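Local coordinates for protein AimR transcriptional regulator (Bacillus phage phi3T, PDB 5ZVV) that activates transcription of the phage aimX locus as a homodimer in the lysis-lysogeny switch, and turns into an inactive monomer when it binds the arbitrium peptide, at residues A[148-153]-A[187-192]; A[155-160]-A[194-199]. All blocks are in the same frame, centred on the assembly; numbering follows the deposited sequence.

Contact 1: A[148-153]-A[187-192]; sequences LFFSNA and ESFKSR
Phe149, Phe150 and Phe189 meet in an aromatic cluster between two nearly parallel helices of a TPR-like alpha-helical array, their short axes 11.7 Å apart at an angle of 18°. Both rings of 148-153 lie against the same face of Phe189, slid toward opposite rims: Phe149 by CD2, Phe150 by CE1 and CZ. Phe189 CD2 lies 3.4 Å from Phe149 CD1; these two planes are almost parallel, yet the rings are slid so far past each other, with centroids 5.3 Å apart, that they barely overlap. Phe189 CE1 approaches Phe150 CD1 at 3.6 Å, again with little overlap, the planes now tilted by 21°. Both phenylalanines of 148-153 hold CG anti to the backbone N (chi1 -174° for Phe149), which sends their rings out to Phe189.

Arg192 adds a charged group beside Phe150, one face of its guanidinium against the ring edge. Further out, salt bridges from NE to Glu84 and from NH2 to Asp87, both on helix 77-88, fix the rotation of this buried guanidinium and probably balance its charge. Tyr117 stacks on Phe150 and Phe177 meets Phe149, so neighbouring parts of the array continue the aromatic packing. At the centre of the guanidinium, Arg192 CZ sits 3.8 Å from Phe150 CE1.

Contact 2: A[155-160]-A[194-199]; sequences LMYAYL and SMLEAN
Leu196 projects its isobutyl group from helix 184-203 against Met156, Tyr157 and Leu160. Both of its methyls meet Tyr157; CD1 also reaches Met156, and CD2 also reaches Leu160. Leu196 CD1 stands over one face of the Tyr157 ring, 4.0 Å from the ring centroid and 18° off the normal, a CH-pi contact displaced somewhat toward the rim. Leu196 CD1 also touches Met156 CB at 3.7 Å. Leu196 CD2 meets Tyr157 CE1 at 3.8 Å and Leu160 CD2 at 4.1 Å. Leucine and tyrosine side chains cross at about a right angle; the CD1 methyl of Leu196 comes down on the ring face, while its CD2 methyl lies by CD1 and CE1 of the tyrosine.

Met156, present as selenomethionine, bends at its last torsion (chi3 66°) and brings Met156 CE back to 3.8 Å from Leu196 CB, while SE lies near Leu196 CD1. Its contact with Leu196 is thus made from both ends of the side chain. Helix 165-173 packs on Met156 and Leu160 through Thr171 and Met168.

The segment axes approach to 11.1 Å at 27°, and the close contacts are made mainly by carbon and selenium atoms. Side-by-side packing of near-parallel helices is consistent with a TPR-like helical array, the superfamily to which AimR belongs.

In the fold
Both contacts join helix 145-161 to helix 184-203, with contact 2 about 11 Å further along the pair, centre to centre, toward their C-terminal ends. The pairing thus passes from ring-on-ring packing to leucine, selenomethionine and tyrosine packing round Leu196. A probable hydrogen bond bridges the two contacts: Arg192 NH1 of contact 1 lies 3.2 Å from Tyr157 OH of contact 2. One arginine therefore connects the cluster, the tyrosine under the leucine and the acidic residues of helix 77-88. The helix 165-173 falls between the paired helices in sequence and packs against contact 2. Leu155, in segment 155-160, also packs on Asn131 of the second subunit, which places this region beside the dimer partner.

Contact 1: A[148-153]-A[187-192]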
ATOM      1  N   LEU A 148      -1.251  20.951  -9.664  1.00 29.45           N
ATOM      2  CA  LEU A 148      -0.969  19.631 -10.221  1.00 30.37           C
ATOM      3  C   LEU A 148       0.051  18.903  -9.360  1.00 29.53           C
ATOM      4  O   LEU A 148      -0.055  17.691  -9.139  1.00 27.12           O
ATOM      5  CB  LEU A 148      -0.465  19.749 -11.661  1.00 28.12           C
ATOM      6  CG  LEU A 148      -1.502  19.973 -12.764  1.00 32.74           C
ATOM      7  CD1 LEU A 148      -0.807  20.245 -14.094  1.00 36.19           C
ATOM      8  CD2 LEU A 148      -2.437  18.778 -12.875  1.00 33.10           C
ATOM      9  N   PHE A 149       1.031  19.643  -8.840  1.00 27.42           N
ATOM     10  CA  PHE A 149       1.968  19.070  -7.885  1.00 25.11           C
ATOM     11  C   PHE A 149       1.270  18.753  -6.569  1.00 24.60           C
ATOM     12  O   PHE A 149       1.314  17.612  -6.087  1.00 26.57           O
ATOM     13  CB  PHE A 149       3.135  20.039  -7.673  1.00 27.29           C
ATOM     14  CG  PHE A 149       4.247  19.493  -6.820  1.00 23.58           C
ATOM     15  CD1 PHE A 149       4.181  19.560  -5.437  1.00 21.75           C
ATOM     16  CD2 PHE A 149       5.373  18.938  -7.403  1.00 31.97           C
ATOM     17  CE1 PHE A 149       5.206  19.067  -4.654  1.00 27.80           C
ATOM     18  CE2 PHE A 149       6.404  18.446  -6.624  1.00 32.83           C
ATOM     19  CZ  PHE A 149       6.317  18.510  -5.246  1.00 25.71           C
ATOM     20  N   PHE A 150       0.578  19.743  -5.994  1.00 26.28           N
ATOM     21  CA  PHE A 150       0.122  19.605  -4.614  1.00 22.26           C
ATOM     22  C   PHE A 150      -1.023  18.611  -4.492  1.00 22.29           C
ATOM     23  O   PHE A 150      -1.128  17.915  -3.476  1.00 26.43           O
ATOM     24  CB  PHE A 150      -0.291  20.964  -4.045  1.00 20.82           C
ATOM     25  CG  PHE A 150      -0.511  20.951  -2.558  1.00 24.47           C
ATOM     26  CD1 PHE A 150       0.567  20.906  -1.688  1.00 21.80           C
ATOM     27  CD2 PHE A 150      -1.792  20.973  -2.032  1.00 25.01           C
ATOM     28  CE1 PHE A 150       0.371  20.888  -0.321  1.00 22.65           C
ATOM     29  CE2 PHE A 150      -1.996  20.957  -0.666  1.00 22.13           C
ATOM     30  CZ  PHE A 150      -0.910  20.913   0.192  1.00 21.12           C
ATOM     31  N   SER A 151      -1.881  18.519  -5.509  1.00 20.73           N
ATOM     32  CA  SER A 151      -2.935  17.513  -5.485  1.00 24.77           C
ATOM     33  C   SER A 151      -2.369  16.102  -5.420  1.00 28.80           C
ATOM     34  O   SER A 151      -3.100  15.168  -5.074  1.00 28.65           O
ATOM     35  CB  SER A 151      -3.841  17.658  -6.708  1.00 25.59           C
ATOM     36  OG  SER A 151      -3.116  17.465  -7.908  1.00 27.82           O
ATOM     37  N   ASN A 152      -1.086  15.923  -5.742  1.00 23.58           N
ATOM     38  CA  ASN A 152      -0.428  14.639  -5.546  1.00 25.86           C
ATOM     39  C   ASN A 152       0.378  14.585  -4.255  1.00 28.56           C
ATOM     40  O   ASN A 152       0.297  13.596  -3.520  1.00 22.93           O
ATOM     41  CB  ASN A 152       0.473  14.321  -6.741  1.00 24.32           C
ATOM     42  CG  ASN A 152      -0.319  13.914  -7.966  1.00 30.97           C
ATOM     43  OD1 ASN A 152      -0.828  12.797  -8.041  1.00 34.55           O
ATOM     44  ND2 ASN A 152      -0.437  14.820  -8.930  1.00 36.39           N
ATOM     45  N   ALA A 153       1.135  15.644  -3.953  1.00 26.00           N
ATOM     46  CA  ALA A 153       1.939  15.664  -2.735  1.00 27.55           C
ATOM     47  C   ALA A 153       1.076  15.552  -1.484  1.00 26.92           C
ATOM     48  O   ALA A 153       1.499  14.952  -0.489  1.00 26.77           O
ATOM     49  CB  ALA A 153       2.782  16.939  -2.686  1.00 21.62           C
ATOM     50  N   GLU A 187       9.938  26.262  -3.140  1.00 19.97           N
ATOM     51  CA  GLU A 187      10.765  25.994  -1.966  1.00 21.97           C
ATOM     52  C   GLU A 187       9.932  25.428  -0.820  1.00 19.37           C
ATOM     53  O   GLU A 187      10.385  24.529  -0.096  1.00 20.74           O
ATOM     54  CB  GLU A 187      11.488  27.271  -1.532  1.00 18.81           C
ATOM     55  CG  GLU A 187      12.441  27.817  -2.580  1.00 25.22           C
ATOM     56  CD  GLU A 187      13.490  26.803  -2.986  1.00 25.62           C
ATOM     57  OE1 GLU A 187      14.247  26.342  -2.104  1.00 30.57           O
ATOM     58  OE2 GLU A 187      13.549  26.456  -4.183  1.00 29.09           O
ATOM     59  N   SER A 188       8.712  25.943  -0.639  1.00 18.30           N
ATOM     60  CA  SER A 188       7.824  25.402   0.388  1.00 21.07           C
ATOM     61  C   SER A 188       7.524  23.929   0.128  1.00 19.84           C
ATOM     62  O   SER A 188       7.649  23.081   1.026  1.00 18.42           O
ATOM     63  CB  SER A 188       6.531  26.222   0.435  1.00 18.39           C
ATOM     64  OG  SER A 188       5.769  25.925   1.593  1.00 24.67           O
ATOM     65  N   PHE A 189       7.141  23.604  -1.110  1.00 22.60           N
ATOM     66  CA  PHE A 189       6.874  22.214  -1.466  1.00 20.64           C
ATOM     67  C   PHE A 189       8.116  21.354  -1.282  1.00 23.07           C
ATOM     68  O   PHE A 189       8.024  20.201  -0.836  1.00 21.05           O
ATOM     69  CB  PHE A 189       6.369  22.133  -2.906  1.00 19.16           C
ATOM     70  CG  PHE A 189       4.984  22.690  -3.096  1.00 21.27           C
ATOM     71  CD1 PHE A 189       4.223  23.088  -2.005  1.00 15.79           C
ATOM     72  CD2 PHE A 189       4.436  22.804  -4.365  1.00 23.90           C
ATOM     73  CE1 PHE A 189       2.948  23.596  -2.173  1.00 19.19           C
ATOM     74  CE2 PHE A 189       3.154  23.308  -4.540  1.00 26.81           C
ATOM     75  CZ  PHE A 189       2.411  23.705  -3.443  1.00 20.79           C
ATOM     76  N   LYS A 190       9.289  21.901  -1.614  1.00 23.03           N
ATOM     77  CA  LYS A 190      10.535  21.172  -1.406  1.00 23.84           C
ATOM     78  C   LYS A 190      10.712  20.804   0.060  1.00 20.89           C
ATOM     79  O   LYS A 190      11.049  19.662   0.388  1.00 19.26           O
ATOM     80  CB  LYS A 190      11.726  21.998  -1.898  1.00 25.13           C
ATOM     81  CG  LYS A 190      11.983  21.928  -3.399  1.00 28.60           C
ATOM     82  CD  LYS A 190      13.207  22.758  -3.770  1.00 29.11           C
ATOM     83  CE  LYS A 190      13.453  22.774  -5.270  1.00 35.41           C
ATOM     84  NZ  LYS A 190      14.551  23.717  -5.629  1.00 29.53           N
ATOM     85  N   SER A 191      10.486  21.761   0.961  1.00 21.89           N
ATOM     86  CA  SER A 191      10.611  21.455   2.383  1.00 24.08           C
ATOM     87  C   SER A 191       9.610  20.384   2.809  1.00 20.68           C
ATOM     88  O   SER A 191       9.963  19.453   3.549  1.00 21.64           O
ATOM     89  CB  SER A 191      10.436  22.729   3.209  1.00 19.40           C
ATOM     90  OG  SER A 191       9.145  23.282   3.026  1.00 24.37           O
ATOM     91  N   ARG A 192       8.362  20.488   2.336  1.00 19.79           N
ATOM     92  CA  ARG A 192       7.358  19.467   2.638  1.00 21.41           C
ATOM     93  C   ARG A 192       7.844  18.074   2.249  1.00 19.66           C
ATOM     94  O   ARG A 192       7.921  17.163   3.088  1.00 20.01           O
ATOM     95  CB  ARG A 192       6.048  19.784   1.913  1.00 21.60           C
ATOM     96  CG  ARG A 192       5.241  20.957   2.450  1.00 19.83           C
ATOM     97  CD  ARG A 192       3.986  21.115   1.603  1.00 18.23           C
ATOM     98  NE  ARG A 192       3.123  22.217   2.013  1.00 21.88           N
ATOM     99  CZ  ARG A 192       2.115  22.098   2.873  1.00 19.47           C
ATOM    100  NH1 ARG A 192       1.851  20.926   3.433  1.00 19.25           N
ATOM    101  NH2 ARG A 192       1.376  23.155   3.175  1.00 18.50           N
TER

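Contact 2: A[155-160]-A[194-199]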
ATOM      1  N   LEU A 155      -1.434  13.777  -1.063  1.00 24.58           N
ATOM      2  CA  LEU A 155      -1.815  12.387  -0.849  1.00 22.88           C
ATOM      3  C   LEU A 155      -0.831  11.683   0.072  1.00 23.35           C
ATOM      4  O   LEU A 155      -1.195  10.711   0.740  1.00 26.84           O
ATOM      5  CB  LEU A 155      -1.907  11.653  -2.188  1.00 28.63           C
ATOM      6  CG  LEU A 155      -2.981  12.120  -3.167  1.00 29.51           C
ATOM      7  CD1 LEU A 155      -2.989  11.243  -4.411  1.00 34.75           C
ATOM      8  CD2 LEU A 155      -4.358  12.131  -2.509  1.00 30.19           C
HETATM    9  N   MSE A 156       0.408  12.162   0.129  1.00 23.13           N
HETATM   10  CA  MSE A 156       1.446  11.546   0.951  1.00 25.28           C
HETATM   11  C   MSE A 156       1.151  11.682   2.438  1.00 26.41           C
HETATM   12  O   MSE A 156       1.486  10.793   3.222  1.00 29.02           O
HETATM   13  CB  MSE A 156       2.811  12.161   0.635  1.00 24.95           C
HETATM   14  CG  MSE A 156       3.277  11.929  -0.785  1.00 22.95           C
HETATM   15 SE   MSE A 156       5.025  12.720  -1.120  1.00 38.34          SE
HETATM   16  CE  MSE A 156       6.104  11.591   0.055  1.00 22.05           C
ATOM     17  N   TYR A 157       0.530  12.800   2.826  1.00 24.89           N
ATOM     18  CA  TYR A 157       0.151  12.974   4.224  1.00 24.41           C
ATOM     19  C   TYR A 157      -0.910  11.961   4.632  1.00 25.19           C
ATOM     20  O   TYR A 157      -0.823  11.364   5.712  1.00 28.72           O
ATOM     21  CB  TYR A 157      -0.342  14.400   4.471  1.00 21.91           C
ATOM     22  CG  TYR A 157       0.732  15.456   4.316  1.00 22.60           C
ATOM     23  CD1 TYR A 157       1.734  15.597   5.265  1.00 22.28           C
ATOM     24  CD2 TYR A 157       0.737  16.314   3.224  1.00 20.66           C
ATOM     25  CE1 TYR A 157       2.718  16.560   5.125  1.00 23.59           C
ATOM     26  CE2 TYR A 157       1.715  17.278   3.076  1.00 19.50           C
ATOM     27  CZ  TYR A 157       2.703  17.396   4.031  1.00 20.77           C
ATOM     28  OH  TYR A 157       3.677  18.356   3.890  1.00 22.49           O
ATOM     29  N   ALA A 158      -1.920  11.754   3.784  1.00 24.39           N
ATOM     30  CA  ALA A 158      -2.956  10.772   4.088  1.00 28.58           C
ATOM     31  C   ALA A 158      -2.378   9.360   4.133  1.00 27.36           C
ATOM     32  O   ALA A 158      -2.666   8.589   5.060  1.00 32.45           O
ATOM     33  CB  ALA A 158      -4.083  10.864   3.061  1.00 27.63           C
ATOM     34  N   TYR A 159      -1.556   9.007   3.136  1.00 26.16           N
ATOM     35  CA  TYR A 159      -0.894   7.706   3.139  1.00 25.86           C
ATOM     36  C   TYR A 159      -0.038   7.527   4.385  1.00 28.51           C
ATOM     37  O   TYR A 159       0.016   6.433   4.959  1.00 29.30           O
ATOM     38  CB  TYR A 159      -0.042   7.542   1.880  1.00 26.51           C
ATOM     39  CG  TYR A 159      -0.832   7.307   0.614  1.00 27.62           C
ATOM     40  CD1 TYR A 159      -1.871   6.387   0.580  1.00 28.65           C
ATOM     41  CD2 TYR A 159      -0.536   8.005  -0.551  1.00 23.87           C
ATOM     42  CE1 TYR A 159      -2.593   6.171  -0.579  1.00 26.93           C
ATOM     43  CE2 TYR A 159      -1.255   7.799  -1.710  1.00 25.74           C
ATOM     44  CZ  TYR A 159      -2.284   6.880  -1.719  1.00 26.18           C
ATOM     45  OH  TYR A 159      -3.000   6.668  -2.873  1.00 36.34           O
ATOM     46  N   LEU A 160       0.649   8.591   4.810  1.00 25.01           N
ATOM     47  CA  LEU A 160       1.357   8.551   6.084  1.00 31.15           C
ATOM     48  C   LEU A 160       0.389   8.346   7.240  1.00 31.44           C
ATOM     49  O   LEU A 160       0.681   7.598   8.180  1.00 37.27           O
ATOM     50  CB  LEU A 160       2.155   9.840   6.286  1.00 31.10           C
ATOM     51  CG  LEU A 160       2.775  10.043   7.669  1.00 25.83           C
ATOM     52  CD1 LEU A 160       3.862   9.013   7.927  1.00 22.75           C
ATOM     53  CD2 LEU A 160       3.316  11.458   7.816  1.00 23.97           C
ATOM     54  N   SER A 194      10.747  17.058   1.556  1.00 23.70           N
ATOM     55  CA  SER A 194      11.950  16.698   2.300  1.00 24.31           C
ATOM     56  C   SER A 194      11.594  16.071   3.639  1.00 23.98           C
ATOM     57  O   SER A 194      12.166  15.048   4.028  1.00 20.50           O
ATOM     58  CB  SER A 194      12.837  17.925   2.501  1.00 21.46           C
ATOM     59  OG  SER A 194      13.687  18.133   1.388  1.00 26.01           O
HETATM   60  N   MSE A 195      10.650  16.669   4.359  1.00 26.10           N
HETATM   61  CA  MSE A 195      10.274  16.097   5.647  1.00 25.24           C
HETATM   62  C   MSE A 195       9.599  14.738   5.490  1.00 25.42           C
HETATM   63  O   MSE A 195       9.906  13.788   6.231  1.00 29.31           O
HETATM   64  CB  MSE A 195       9.369  17.055   6.421  1.00 25.32           C
HETATM   65  CG  MSE A 195      10.155  18.147   7.124  1.00 27.07           C
HETATM   66 SE   MSE A 195      11.840  17.437   7.838  1.00 48.78          SE
HETATM   67  CE  MSE A 195      11.109  16.167   9.136  1.00 27.03           C
ATOM     68  N   LEU A 196       8.689  14.643   4.517  1.00 20.29           N
ATOM     69  CA  LEU A 196       7.996  13.378   4.288  1.00 29.71           C
ATOM     70  C   LEU A 196       8.983  12.255   3.984  1.00 30.07           C
ATOM     71  O   LEU A 196       8.922  11.173   4.585  1.00 27.74           O
ATOM     72  CB  LEU A 196       6.975  13.541   3.162  1.00 26.55           C
ATOM     73  CG  LEU A 196       5.740  14.339   3.594  1.00 28.77           C
ATOM     74  CD1 LEU A 196       4.844  14.683   2.417  1.00 25.59           C
ATOM     75  CD2 LEU A 196       4.961  13.564   4.650  1.00 27.29           C
ATOM     76  N   GLU A 197       9.918  12.502   3.062  1.00 28.72           N
ATOM     77  CA  GLU A 197      10.912  11.486   2.736  1.00 20.61           C
ATOM     78  C   GLU A 197      11.862  11.229   3.896  1.00 25.62           C
ATOM     79  O   GLU A 197      12.378  10.115   4.031  1.00 24.49           O
ATOM     80  CB  GLU A 197      11.690  11.897   1.489  1.00 25.93           C
ATOM     81  CG  GLU A 197      10.857  11.852   0.225  1.00 30.79           C
ATOM     82  CD  GLU A 197      11.605  12.370  -0.980  1.00 39.86           C
ATOM     83  OE1 GLU A 197      12.518  13.205  -0.801  1.00 39.02           O
ATOM     84  OE2 GLU A 197      11.279  11.939  -2.106  1.00 44.45           O
ATOM     85  N   ALA A 198      12.108  12.236   4.739  1.00 23.17           N
ATOM     86  CA  ALA A 198      12.934  12.016   5.920  1.00 22.66           C
ATOM     87  C   ALA A 198      12.290  11.000   6.854  1.00 26.11           C
ATOM     88  O   ALA A 198      12.961  10.085   7.351  1.00 26.50           O
ATOM     89  CB  ALA A 198      13.180  13.336   6.651  1.00 24.42           C
ATOM     90  N   ASN A 199      10.986  11.140   7.102  1.00 27.39           N
ATOM     91  CA  ASN A 199      10.311  10.173   7.963  1.00 32.49           C
ATOM     92  C   ASN A 199      10.209   8.807   7.289  1.00 33.63           C
ATOM     93  O   ASN A 199      10.319   7.771   7.960  1.00 32.45           O
ATOM     94  CB  ASN A 199       8.933  10.695   8.362  1.00 39.40           C
ATOM     95  CG  ASN A 199       9.012  11.860   9.331  1.00 47.37           C
ATOM     96  OD1 ASN A 199       9.949  11.961  10.127  1.00 38.36           O
ATOM     97  ND2 ASN A 199       8.027  12.748   9.267  1.00 55.92           N
TER